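Local coordinates for sporozoite microneme protein essential for cell traversal (Plasmodium berghei, PDB 4U5A), which is essential for Plasmodium sporozoites to traverse host cells, probably acting as a secreted microneme protein with a four-helix-bundle fold, at residues Asn110-Ile113 with Gln114-Leu118; Glu169-Asn172 with Phe173-Ile177; Asp180-Lys183 with Asn184-Leu188. All blocks are in the same frame, centred on the assembly; numbering follows the deposited sequence.

Interaction 1. Residues Asn110-Ile113 with Gln114-Leu118; sequences NSLI and QINEL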
# COMPACT_ATOMS: atom_id res chain seq x y z
N ASN A 110 2.31 3.78 3.14
CA ASN A 110 3.77 3.84 3.09
C ASN A 110 4.43 2.98 4.18
O ASN A 110 5.43 2.29 3.93
CB ASN A 110 4.25 5.29 3.20
CG ASN A 110 3.95 6.11 1.94
OD1 ASN A 110 3.90 5.57 0.83
ND2 ASN A 110 3.75 7.41 2.12
N SER A 111 3.85 3.01 5.38
CA SER A 111 4.32 2.14 6.46
C SER A 111 4.24 0.67 6.04
O SER A 111 5.19 -0.11 6.20
CB SER A 111 3.49 2.39 7.73
OG SER A 111 3.91 1.58 8.81
N LEU A 112 3.09 0.32 5.47
CA LEU A 112 2.83 -1.02 4.96
C LEU A 112 3.86 -1.42 3.90
O LEU A 112 4.33 -2.57 3.87
CB LEU A 112 1.41 -1.07 4.37
CG LEU A 112 0.53 -2.26 4.76
CD1 LEU A 112 0.55 -2.48 6.26
CD2 LEU A 112 -0.89 -2.01 4.29
N ILE A 113 4.21 -0.46 3.05
CA ILE A 113 5.22 -0.68 2.01
C ILE A 113 6.56 -1.01 2.65
O ILE A 113 7.23 -1.94 2.22
CB ILE A 113 5.37 0.55 1.08
CG1 ILE A 113 4.18 0.66 0.13
CG2 ILE A 113 6.66 0.46 0.28
CD1 ILE A 113 4.30 1.82 -0.84
N GLN A 114 6.95 -0.26 3.68
CA GLN A 114 8.21 -0.56 4.36
C GLN A 114 8.23 -1.98 4.92
O GLN A 114 9.17 -2.77 4.67
CB GLN A 114 8.45 0.44 5.50
CG GLN A 114 8.71 1.86 5.02
CD GLN A 114 9.74 1.91 3.90
OE1 GLN A 114 10.84 1.38 4.03
NE2 GLN A 114 9.37 2.55 2.80
N ILE A 115 7.18 -2.29 5.68
CA ILE A 115 7.00 -3.63 6.24
C ILE A 115 7.20 -4.72 5.18
O ILE A 115 7.95 -5.68 5.39
CB ILE A 115 5.61 -3.77 6.90
CG1 ILE A 115 5.50 -2.84 8.12
CG2 ILE A 115 5.33 -5.21 7.29
CD1 ILE A 115 4.20 -2.98 8.89
N ASN A 116 6.53 -4.56 4.04
CA ASN A 116 6.61 -5.58 2.99
C ASN A 116 7.89 -5.48 2.15
O ASN A 116 8.15 -6.35 1.31
CB ASN A 116 5.37 -5.54 2.11
CG ASN A 116 4.16 -6.14 2.79
OD1 ASN A 116 3.89 -7.33 2.65
ND2 ASN A 116 3.45 -5.32 3.55
N GLU A 117 8.66 -4.42 2.34
CA GLU A 117 9.99 -4.35 1.74
C GLU A 117 10.89 -5.29 2.52
O GLU A 117 11.62 -6.11 1.93
CB GLU A 117 10.56 -2.93 1.80
CG GLU A 117 9.97 -1.95 0.80
CD GLU A 117 10.78 -0.66 0.70
OE1 GLU A 117 11.86 -0.58 1.33
OE2 GLU A 117 10.34 0.27 -0.00
N LEU A 118 10.80 -5.22 3.84
CA LEU A 118 11.55 -6.17 4.66
C LEU A 118 11.05 -7.60 4.43
O LEU A 118 11.85 -8.54 4.37
CB LEU A 118 11.46 -5.79 6.15
CG LEU A 118 12.28 -6.66 7.10
CD1 LEU A 118 13.75 -6.60 6.72
CD2 LEU A 118 12.10 -6.22 8.55
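With CG of N116 placed beside its own backbone N (chi1 -75°) and the amide swung by a chi2 of -92°, the ND2 of N116 turns back along helix 88-126 to the carbonyl oxygen of L112, one turn earlier. This is a side-chain-to-backbone bond laid over the ordinary i to i+4 ladder of an alpha helix, within a four-helix bundle. The bond from N116 ND2 to L112 O measures 2.9 Å and is almost straight, and the acceptor lies nearly in the plane of the N116 amide. The backbone N of N116 binds L112 O as well, at 3.0 Å. The two donors arrive from opposite faces of the carbonyl plane, so one oxygen is gripped twice by a single residue, which probably helps set the rotation of the buried amide.

Around this fork the ladder continues with Q114 N to N110 O and I115 N to S111 O, the latter 3.0 Å long. L112 and N116 both lean on F181 of helix 167-197, whereas I113 packs against T28 and T31 of helix 10-39. Next along the chain, E117, extended beyond CG, passes I113 and touches L35 of helix 10-39, as N116 does; E117 OE2 lies 3.7 Å from I113 CG2.

Interaction 2. Residues Glu169-Asn172 with Phe173-Ile177; sequences ELIN and FITPI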
# COMPACT_ATOMS: atom_id res chain seq x y z
N GLU A 169 6.46 -25.64 0.37
CA GLU A 169 7.17 -24.95 1.44
C GLU A 169 7.11 -23.44 1.25
O GLU A 169 6.96 -22.70 2.22
CB GLU A 169 8.63 -25.41 1.49
CG GLU A 169 8.86 -26.73 2.22
CD GLU A 169 7.87 -26.97 3.35
OE1 GLU A 169 7.82 -26.14 4.29
OE2 GLU A 169 7.16 -27.99 3.31
N LEU A 170 7.24 -23.00 0.00
CA LEU A 170 7.18 -21.57 -0.32
C LEU A 170 5.77 -21.04 -0.06
O LEU A 170 5.60 -19.95 0.49
CB LEU A 170 7.61 -21.33 -1.77
CG LEU A 170 7.70 -19.90 -2.32
CD1 LEU A 170 8.78 -19.81 -3.38
CD2 LEU A 170 6.38 -19.44 -2.90
N ILE A 171 4.76 -21.82 -0.45
CA ILE A 171 3.38 -21.48 -0.11
C ILE A 171 3.24 -21.40 1.40
O ILE A 171 2.68 -20.43 1.93
CB ILE A 171 2.36 -22.52 -0.66
CG1 ILE A 171 1.99 -22.22 -2.12
CG2 ILE A 171 1.06 -22.45 0.10
CD1 ILE A 171 3.06 -22.49 -3.12
N ASN A 172 3.80 -22.38 2.10
CA ASN A 172 3.71 -22.42 3.55
C ASN A 172 4.39 -21.22 4.21
O ASN A 172 4.00 -20.81 5.31
CB ASN A 172 4.33 -23.72 4.08
CG ASN A 172 4.54 -23.70 5.59
OD1 ASN A 172 3.60 -23.45 6.35
ND2 ASN A 172 5.77 -23.93 6.02
N PHE A 173 5.36 -20.62 3.53
CA PHE A 173 6.07 -19.49 4.11
C PHE A 173 5.43 -18.14 3.79
O PHE A 173 5.32 -17.28 4.66
CB PHE A 173 7.53 -19.47 3.64
CG PHE A 173 8.30 -18.29 4.16
CD1 PHE A 173 8.57 -18.17 5.52
CD2 PHE A 173 8.77 -17.31 3.30
CE1 PHE A 173 9.28 -17.09 6.01
CE2 PHE A 173 9.48 -16.23 3.78
CZ PHE A 173 9.74 -16.12 5.13
N ILE A 174 5.01 -17.95 2.54
CA ILE A 174 4.49 -16.65 2.14
C ILE A 174 3.00 -16.50 2.42
O ILE A 174 2.47 -15.40 2.37
CB ILE A 174 4.75 -16.36 0.65
CG1 ILE A 174 3.89 -17.27 -0.24
CG2 ILE A 174 6.23 -16.50 0.31
CD1 ILE A 174 4.05 -16.98 -1.71
N THR A 175 2.32 -17.61 2.72
CA THR A 175 0.89 -17.52 3.01
C THR A 175 0.58 -16.66 4.25
O THR A 175 -0.31 -15.81 4.19
CB THR A 175 0.25 -18.93 3.18
OG1 THR A 175 0.21 -19.60 1.92
CG2 THR A 175 -1.16 -18.82 3.73
N PRO A 176 1.30 -16.85 5.37
CA PRO A 176 0.97 -15.95 6.48
C PRO A 176 1.33 -14.49 6.19
O PRO A 176 0.57 -13.59 6.57
CB PRO A 176 1.83 -16.47 7.64
CG PRO A 176 2.18 -17.86 7.29
CD PRO A 176 2.19 -17.95 5.80
N ILE A 177 2.45 -14.27 5.52
CA ILE A 177 2.91 -12.92 5.19
C ILE A 177 1.94 -12.21 4.25
O ILE A 177 1.55 -11.07 4.50
CB ILE A 177 4.32 -12.96 4.56
CG1 ILE A 177 5.34 -13.48 5.59
CG2 ILE A 177 4.74 -11.58 4.07
CD1 ILE A 177 6.74 -13.65 5.03
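A proline kink within helix 167-197, one of the long helices of this bundle protein, is the setting in which L170 meets I174 and I171 meets T175. P176 has no N-H to return to the turn before it, so its ring stands where a backbone bond would otherwise run, with P176 CD 3.4 Å from N172 O. Immediately ahead of the proline, I171 O takes two donors from T175. The hydroxyl OG1 of T175 reaches I171 O at 2.6 Å from above the carbonyl plane, while the backbone N of T175 binds the same oxygen at 3.0 Å from the opposite face. Because T175 OG1 sits anti to its own carbonyl carbon (chi1 -70°), it lies beside the backbone N and both donors can bear on one acceptor.

In the preceding turn I174 N binds L170 O, with an angle of 164° at the hydrogen. F173 N is held less firmly, with weak bonds to both E169 O and L170 O. F173 directs its ring toward helix 88-126, where H122 meets it edge-to-face and K126 makes a cation-pi contact. I174 lies between two helices, touching I123 of helix 88-126 as well as L54 and Y57 of helix 49-57, and L170 touches V50 of the latter. CG1 of I174 takes the position between its backbone N and carbonyl carbon (chi1 69°), which carries the methyl back along the helix until I174 CD1 lies 3.6 Å from L170 CD2.

Interaction 3. Residues Asp180-Lys183 with Asn184-Leu188; sequences DFIK and NLTDL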
# COMPACT_ATOMS: atom_id res chain seq x y z
N ASP A 180 -1.54 -11.53 5.84
CA ASP A 180 -1.46 -10.41 6.76
C ASP A 180 -1.42 -9.08 6.01
O ASP A 180 -1.97 -8.08 6.48
CB ASP A 180 -0.23 -10.55 7.66
CG ASP A 180 0.35 -9.22 8.08
OD1 ASP A 180 1.30 -8.75 7.41
OD2 ASP A 180 -0.14 -8.63 9.07
N PHE A 181 -0.80 -9.09 4.84
CA PHE A 181 -0.72 -7.89 4.00
C PHE A 181 -2.10 -7.49 3.53
O PHE A 181 -2.52 -6.34 3.70
CB PHE A 181 0.19 -8.14 2.79
CG PHE A 181 0.50 -6.91 1.99
CD1 PHE A 181 0.44 -5.65 2.56
CD2 PHE A 181 0.82 -7.02 0.64
CE1 PHE A 181 0.72 -4.52 1.82
CE2 PHE A 181 1.09 -5.89 -0.11
CZ PHE A 181 1.04 -4.64 0.48
N ILE A 182 -2.82 -8.45 2.95
CA ILE A 182 -4.16 -8.21 2.45
C ILE A 182 -5.12 -7.86 3.58
O ILE A 182 -6.03 -7.05 3.40
CB ILE A 182 -4.70 -9.44 1.69
CG1 ILE A 182 -3.70 -9.87 0.61
CG2 ILE A 182 -6.04 -9.15 1.05
CD1 ILE A 182 -3.39 -8.78 -0.41
N LYS A 183 -4.89 -8.44 4.76
CA LYS A 183 -5.72 -8.15 5.92
C LYS A 183 -5.54 -6.68 6.33
O LYS A 183 -6.51 -6.00 6.65
CB LYS A 183 -5.39 -9.10 7.07
CG LYS A 183 -6.36 -9.03 8.24
CD LYS A 183 -5.66 -9.03 9.59
CE LYS A 183 -6.67 -8.84 10.71
NZ LYS A 183 -6.05 -8.89 12.06
N ASN A 184 -4.30 -6.21 6.31
CA ASN A 184 -4.00 -4.82 6.65
C ASN A 184 -4.62 -3.84 5.65
O ASN A 184 -5.06 -2.76 6.02
CB ASN A 184 -2.49 -4.59 6.72
CG ASN A 184 -1.89 -5.06 8.03
OD1 ASN A 184 -2.51 -4.96 9.09
ND2 ASN A 184 -0.66 -5.58 7.97
N LEU A 185 -4.64 -4.23 4.38
CA LEU A 185 -5.26 -3.42 3.33
C LEU A 185 -6.77 -3.40 3.49
O LEU A 185 -7.43 -2.40 3.20
CB LEU A 185 -4.87 -3.94 1.95
CG LEU A 185 -3.41 -3.77 1.53
CD1 LEU A 185 -3.13 -4.46 0.20
CD2 LEU A 185 -3.06 -2.29 1.44
N THR A 186 -7.32 -4.51 3.97
CA THR A 186 -8.76 -4.65 4.15
C THR A 186 -9.26 -3.80 5.31
O THR A 186 -10.32 -3.17 5.22
CB THR A 186 -9.14 -6.12 4.38
OG1 THR A 186 -8.83 -6.88 3.20
CG2 THR A 186 -10.62 -6.26 4.68
N ASP A 187 -8.50 -3.79 6.40
CA ASP A 187 -8.85 -2.99 7.57
C ASP A 187 -8.62 -1.50 7.33
O ASP A 187 -9.28 -0.66 7.94
CB ASP A 187 -8.05 -3.47 8.78
CG ASP A 187 -8.39 -4.90 9.18
OD1 ASP A 187 -9.40 -5.43 8.66
OD2 ASP A 187 -7.65 -5.49 9.99
N LEU A 188 -7.70 -1.19 6.43
CA LEU A 188 -7.43 0.20 6.05
C LEU A 188 -8.61 0.77 5.29
O LEU A 188 -9.00 1.92 5.50
CB LEU A 188 -6.16 0.28 5.21
CG LEU A 188 -5.53 1.67 5.02
CD1 LEU A 188 -5.36 2.36 6.36
CD2 LEU A 188 -4.20 1.54 4.31
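I182 O is the acceptor on which T186 converges with two donors. T186 OG1 donates to I182 O at 2.8 Å from above the carbonyl plane, and T186 N reaches the same oxygen at 2.9 Å from the opposite face. The hydroxyl of T186 also has a weak hydrogen bond with K64 NZ of helix 59-84, a second partner on a neighbouring helix.

The other carbonyls of residues 180-183 each receive a backbone N-H four residues on: D180 O from N184, F181 O from L185 and K183 O from D187, this last at 3.0 Å. At the start of the segment, OD2 of D180 lies 3.3 Å from ND2 of N184, the carboxylate and amide planes standing almost perpendicular at 85°. This run of i to i+4 bonds, past the P176 kink, belongs to helix 167-197, whose inner side is pressed into the four-helix bundle. There L185 meets L112 of helix 88-126, and I182 packs on V60 and P61 of helix 59-84.

Within the helix, the CD1 methyl of L185 rests over one face of the F181 ring, offset toward the rim, a CH-pi contact of 4.2 Å from L185 CD1 to the centroid. Along the more polar side, the K183 chain bends at chi2 and runs past D187. Its ammonium remains beyond salt-bridge range, with K183 NZ 4.3 Å from D187 OD2, although opposite charges at that separation probably still attract. The nearest approach of these two side chains is made by carbon, K183 CE to D187 OD2 at 3.6 Å.

Overall arrangement
Interaction 1 comes first along the chain, on helix 88-126; interactions 2 and 3 follow in that order on helix 167-197. The centres of interactions 1 and 3 are about 12 Å apart, and here the two helices pack side by side: L112 CD2 lies 3.6 Å from L185 CD2, and L112 CD1 lies 3.7 Å from N184 CB. Interaction 2 sits farther out, its centre about 17 Å from that of interaction 3 and about 18 Å from that of interaction 1, which it does not touch. In all three, one side chain shares a backbone acceptor with its own N-H, from the partly buried middle of the bundle to a surface contact farther from its centre.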